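PatF (Prochloron didemni, PDB 4BG2) probably belongs to the prenyltransferase-like proteins of patellamide (cyanobactin) biosynthesis. Local coordinates at residues 215-223 with 283-291. Sequence-based numbering, arbitrary orientation.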
ATOM      1  N   ASN A 215      18.555 -14.009  -7.724  1.00 42.34           N
ATOM      2  CA  ASN A 215      17.447 -14.403  -8.575  1.00 41.22           C
ATOM      3  C   ASN A 215      16.884 -13.337  -9.499  1.00 40.99           C
ATOM      4  O   ASN A 215      16.249 -13.677 -10.479  1.00 41.73           O
ATOM      5  CB  ASN A 215      16.323 -14.994  -7.709  1.00 40.78           C
ATOM      6  CG  ASN A 215      16.811 -16.154  -6.854  1.00 42.78           C
ATOM      7  OD1 ASN A 215      16.712 -17.300  -7.252  1.00 47.28           O
ATOM      8  ND2 ASN A 215      17.384 -15.854  -5.705  1.00 42.63           N
ATOM      9  N   LEU A 216      17.044 -12.064  -9.165  1.00 38.14           N
ATOM     10  CA  LEU A 216      16.333 -11.032  -9.895  1.00 36.08           C
ATOM     11  C   LEU A 216      17.247 -10.390 -10.929  1.00 36.43           C
ATOM     12  O   LEU A 216      18.454 -10.560 -10.886  1.00 36.54           O
ATOM     13  CB  LEU A 216      15.752  -9.982  -8.953  1.00 34.92           C
ATOM     14  CG  LEU A 216      14.639 -10.459  -8.019  1.00 34.92           C
ATOM     15  CD1 LEU A 216      14.033  -9.269  -7.298  1.00 34.52           C
ATOM     16  CD2 LEU A 216      13.559 -11.258  -8.752  1.00 34.90           C
ATOM     17  N   SER A 217      16.655  -9.649 -11.857  1.00 34.17           N
ATOM     18  CA  SER A 217      17.389  -9.163 -13.005  1.00 34.35           C
ATOM     19  C   SER A 217      18.476  -8.160 -12.603  1.00 36.19           C
ATOM     20  O   SER A 217      18.462  -7.593 -11.501  1.00 32.81           O
ATOM     21  CB  SER A 217      16.430  -8.503 -13.981  1.00 32.85           C
ATOM     22  OG  SER A 217      15.981  -7.263 -13.463  1.00 30.55           O
ATOM     23  N   ARG A 218      19.409  -7.936 -13.516  1.00 40.36           N
ATOM     24  CA  ARG A 218      20.449  -6.932 -13.320  1.00 43.57           C
ATOM     25  C   ARG A 218      19.836  -5.550 -13.138  1.00 41.25           C
ATOM     26  O   ARG A 218      20.298  -4.754 -12.328  1.00 39.38           O
ATOM     27  CB  ARG A 218      21.436  -6.949 -14.493  1.00 50.18           C
ATOM     28  CG  ARG A 218      22.249  -8.239 -14.521  1.00 57.14           C
ATOM     29  CD  ARG A 218      23.308  -8.242 -15.599  1.00 65.02           C
ATOM     30  NE  ARG A 218      22.734  -8.381 -16.946  1.00 70.45           N
ATOM     31  CZ  ARG A 218      23.062  -9.318 -17.840  1.00 75.97           C
ATOM     32  NH1 ARG A 218      23.978 -10.247 -17.572  1.00 78.26           N
ATOM     33  NH2 ARG A 218      22.470  -9.319 -19.029  1.00 80.15           N
ATOM     34  N   LYS A 219      18.765  -5.276 -13.870  1.00 40.26           N
ATOM     35  CA  LYS A 219      18.106  -3.981 -13.768  1.00 40.60           C
ATOM     36  C   LYS A 219      17.530  -3.763 -12.353  1.00 36.65           C
ATOM     37  O   LYS A 219      17.683  -2.679 -11.783  1.00 34.82           O
ATOM     38  CB  LYS A 219      17.029  -3.844 -14.851  1.00 43.16           C
ATOM     39  CG  LYS A 219      16.172  -2.596 -14.713  1.00 45.81           C
ATOM     40  CD  LYS A 219      16.488  -1.563 -15.775  1.00 49.87           C
ATOM     41  CE  LYS A 219      16.084  -0.160 -15.323  1.00 52.33           C
ATOM     42  NZ  LYS A 219      16.605   0.339 -14.002  1.00 54.92           N
ATOM     43  N   VAL A 220      16.895  -4.790 -11.793  1.00 33.59           N
ATOM     44  CA  VAL A 220      16.461  -4.749 -10.385  1.00 32.62           C
ATOM     45  C   VAL A 220      17.631  -4.562  -9.429  1.00 33.57           C
ATOM     46  O   VAL A 220      17.612  -3.661  -8.581  1.00 33.20           O
ATOM     47  CB  VAL A 220      15.694  -6.022  -9.972  1.00 31.24           C
ATOM     48  CG1 VAL A 220      15.508  -6.073  -8.454  1.00 30.77           C
ATOM     49  CG2 VAL A 220      14.332  -6.030 -10.648  1.00 30.00           C
ATOM     50  N   ASN A 221      18.662  -5.382  -9.593  1.00 34.92           N
ATOM     51  CA  ASN A 221      19.862  -5.270  -8.762  1.00 37.16           C
ATOM     52  C   ASN A 221      20.562  -3.927  -8.836  1.00 37.71           C
ATOM     53  O   ASN A 221      21.125  -3.485  -7.841  1.00 38.10           O
ATOM     54  CB  ASN A 221      20.840  -6.417  -9.026  1.00 39.33           C
ATOM     55  CG  ASN A 221      20.487  -7.646  -8.205  1.00 41.04           C
ATOM     56  OD1 ASN A 221      20.811  -7.714  -7.009  1.00 42.53           O
ATOM     57  ND2 ASN A 221      19.752  -8.585  -8.812  1.00 39.64           N
ATOM     58  N   SER A 222      20.476  -3.249  -9.976  1.00 38.31           N
ATOM     59  CA  SER A 222      21.168  -1.975 -10.133  1.00 41.23           C
ATOM     60  C   SER A 222      20.466  -0.797  -9.481  1.00 40.99           C
ATOM     61  O   SER A 222      21.107   0.217  -9.252  1.00 41.26           O
ATOM     62  CB  SER A 222      21.432  -1.668 -11.606  1.00 43.39           C
ATOM     63  OG  SER A 222      20.269  -1.164 -12.215  1.00 45.11           O
ATOM     64  N   ILE A 223      19.167  -0.927  -9.178  1.00 40.38           N
ATOM     65  CA  ILE A 223      18.391   0.178  -8.590  1.00 40.22           C
ATOM     66  C   ILE A 223      17.860  -0.063  -7.176  1.00 38.64           C
ATOM     67  O   ILE A 223      17.523   0.883  -6.495  1.00 36.34           O
ATOM     68  CB  ILE A 223      17.185   0.606  -9.474  1.00 41.83           C
ATOM     69  CG1 ILE A 223      16.238  -0.571  -9.691  1.00 42.18           C
ATOM     70  CG2 ILE A 223      17.689   1.193 -10.800  1.00 43.42           C
ATOM     71  CD1 ILE A 223      14.928  -0.223 -10.371  1.00 44.86           C
ATOM     72  N   VAL A 283       6.317  -2.034  -9.562  1.00 23.24           N
ATOM     73  CA  VAL A 283       6.504  -2.552 -10.907  1.00 24.45           C
ATOM     74  C   VAL A 283       7.003  -3.995 -10.842  1.00 24.77           C
ATOM     75  O   VAL A 283       7.676  -4.367  -9.903  1.00 24.24           O
ATOM     76  CB  VAL A 283       7.447  -1.592 -11.698  1.00 26.30           C
ATOM     77  CG1 VAL A 283       8.839  -1.530 -11.092  1.00 27.40           C
ATOM     78  CG2 VAL A 283       7.530  -1.973 -13.169  1.00 27.73           C
ATOM     79  N   THR A 284       6.648  -4.824 -11.810  1.00 25.97           N
ATOM     80  CA  THR A 284       7.199  -6.180 -11.880  1.00 27.11           C
ATOM     81  C   THR A 284       8.609  -6.175 -12.504  1.00 28.81           C
ATOM     82  O   THR A 284       8.976  -5.263 -13.240  1.00 28.90           O
ATOM     83  CB  THR A 284       6.333  -7.120 -12.720  1.00 26.97           C
ATOM     84  OG1 THR A 284       6.306  -6.639 -14.051  1.00 29.53           O
ATOM     85  CG2 THR A 284       4.905  -7.217 -12.155  1.00 27.48           C
ATOM     86  N   GLU A 285       9.382  -7.201 -12.188  1.00 29.98           N
ATOM     87  CA  GLU A 285      10.681  -7.439 -12.835  1.00 32.75           C
ATOM     88  C   GLU A 285      10.559  -7.344 -14.354  1.00 33.00           C
ATOM     89  O   GLU A 285      11.337  -6.647 -15.001  1.00 32.23           O
ATOM     90  CB  GLU A 285      11.194  -8.834 -12.472  1.00 34.32           C
ATOM     91  CG  GLU A 285      12.669  -9.066 -12.813  1.00 37.86           C
ATOM     92  CD  GLU A 285      13.144 -10.448 -12.419  1.00 41.35           C
ATOM     93  OE1 GLU A 285      12.302 -11.360 -12.229  1.00 44.56           O
ATOM     94  OE2 GLU A 285      14.362 -10.635 -12.295  1.00 46.28           O
ATOM     95  N   THR A 286       9.568  -8.066 -14.889  1.00 33.07           N
ATOM     96  CA  THR A 286       9.291  -8.122 -16.323  1.00 34.90           C
ATOM     97  C   THR A 286       9.067  -6.734 -16.918  1.00 34.68           C
ATOM     98  O   THR A 286       9.590  -6.423 -17.963  1.00 34.59           O
ATOM     99  CB  THR A 286       8.024  -8.971 -16.589  1.00 34.95           C
ATOM    100  OG1 THR A 286       8.289 -10.340 -16.250  1.00 34.68           O
ATOM    101  CG2 THR A 286       7.587  -8.874 -18.071  1.00 35.92           C
ATOM    102  N   GLU A 287       8.272  -5.905 -16.246  1.00 34.94           N
ATOM    103  CA  GLU A 287       7.976  -4.573 -16.765  1.00 36.34           C
ATOM    104  C   GLU A 287       9.182  -3.640 -16.664  1.00 37.38           C
ATOM    105  O   GLU A 287       9.299  -2.699 -17.447  1.00 41.78           O
ATOM    106  CB  GLU A 287       6.767  -3.975 -16.068  1.00 36.52           C
ATOM    107  CG  GLU A 287       6.378  -2.591 -16.571  1.00 39.34           C
ATOM    108  CD  GLU A 287       5.730  -2.604 -17.950  1.00 41.28           C
ATOM    109  OE1 GLU A 287       5.213  -3.659 -18.384  1.00 40.98           O
ATOM    110  OE2 GLU A 287       5.747  -1.542 -18.598  1.00 48.23           O
ATOM    111  N   LEU A 288      10.056  -3.878 -15.694  1.00 37.25           N
ATOM    112  CA  LEU A 288      11.304  -3.106 -15.563  1.00 39.63           C
ATOM    113  C   LEU A 288      12.308  -3.357 -16.683  1.00 40.59           C
ATOM    114  O   LEU A 288      13.193  -2.541 -16.897  1.00 40.40           O
ATOM    115  CB  LEU A 288      12.024  -3.422 -14.255  1.00 39.58           C
ATOM    116  CG  LEU A 288      11.998  -2.385 -13.146  1.00 42.35           C
ATOM    117  CD1 LEU A 288      12.975  -2.841 -12.065  1.00 43.16           C
ATOM    118  CD2 LEU A 288      12.355  -0.978 -13.631  1.00 42.81           C
ATOM    119  N   GLU A 289      12.184  -4.487 -17.372  1.00 42.34           N
ATOM    120  CA  GLU A 289      13.091  -4.815 -18.466  1.00 46.70           C
ATOM    121  C   GLU A 289      12.847  -3.933 -19.696  1.00 47.40           C
ATOM    122  O   GLU A 289      13.705  -3.840 -20.571  1.00 48.10           O
ATOM    123  CB  GLU A 289      12.936  -6.293 -18.871  1.00 50.01           C
ATOM    124  CG  GLU A 289      13.338  -7.344 -17.834  1.00 53.02           C
ATOM    125  CD  GLU A 289      14.845  -7.429 -17.527  1.00 57.38           C
ATOM    126  OE1 GLU A 289      15.474  -6.387 -17.234  1.00 58.89           O
ATOM    127  OE2 GLU A 289      15.396  -8.556 -17.517  1.00 58.82           O
ATOM    128  N   LYS A 290      11.672  -3.308 -19.770  1.00 45.71           N
ATOM    129  CA  LYS A 290      11.268  -2.518 -20.935  1.00 49.11           C
ATOM    130  C   LYS A 290      11.980  -1.158 -20.968  1.00 49.37           C
ATOM    131  O   LYS A 290      12.429  -0.670 -19.945  1.00 46.00           O
ATOM    132  CB  LYS A 290       9.733  -2.326 -20.957  1.00 47.72           C
ATOM    133  CG  LYS A 290       8.880  -3.598 -21.081  1.00 50.25           C
ATOM    134  CD  LYS A 290       7.431  -3.279 -20.701  1.00 50.60           C
ATOM    135  CE  LYS A 290       6.356  -4.197 -21.286  1.00 51.29           C
ATOM    136  NZ  LYS A 290       6.522  -5.631 -20.930  1.00 50.15           N
ATOM    137  N   SER A 291      12.085  -0.557 -22.154  1.00 52.96           N
ATOM    138  CA  SER A 291      12.722   0.762 -22.306  1.00 54.86           C
ATOM    139  C   SER A 291      11.950   1.863 -21.553  1.00 53.64           C
ATOM    140  O   SER A 291      12.520   2.868 -21.099  1.00 52.25           O
ATOM    141  CB  SER A 291      12.862   1.132 -23.794  1.00 58.74           C
ATOM    142  OG  SER A 291      11.600   1.394 -24.395  1.00 59.56           O
TER
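Glu285 reaches across to the backbone of Leu216 and Ser217, and its chain can be followed atom by atom. From CB, CG leaves anti to the backbone N (chi1 -166°), which, with the chain extended beyond CG, brings the carboxylate to Leu216 and Ser217; the CG methylene lies 4.1 Å from Val220 CG2 and 3.8 Å from Ser217 OG. CD comes next, 3.6 Å from Ser217 N and 3.8 Å from Leu216 CD2, and the carboxylate passes obliquely across Leu216 with both oxygens near CD2. OE2 ends 2.5 Å from Ser217 N, but the N-H points well off the line to it (121°), a bent and weak hydrogen bond whose unusually short length is doubtful. The example shows how an acidic side chain can meet the backbone just before a helix start: Ser217 is the N-cap of helix 218-223, and its OG takes a nearly straight bond from Val220 N (171°). In the fold, an antiparallel barrel ringed by helices, this helix precedes strand 229-233, while the short, weakly bonded helix of about 285-288 follows strand 276-284, with Thr284 as its N-cap, its OG1 accepting from Glu287 N. An alanine in place of Glu285 would probably leave Ser217 N without this acceptor and open a gap beside Leu216 and Val220. Deeper in, Leu288 CD1 meets Ile223 CD1 tip to tip at 3.7 Å and also touches Val220 CG2, with Phe245 of strand 242-247 packing against both Leu288 and Ile223. Lys219 crosses Leu288 at about a right angle, its CD 3.6 Å from Leu288 O, before its NZ makes a weak hydrogen bond to Tyr256 O.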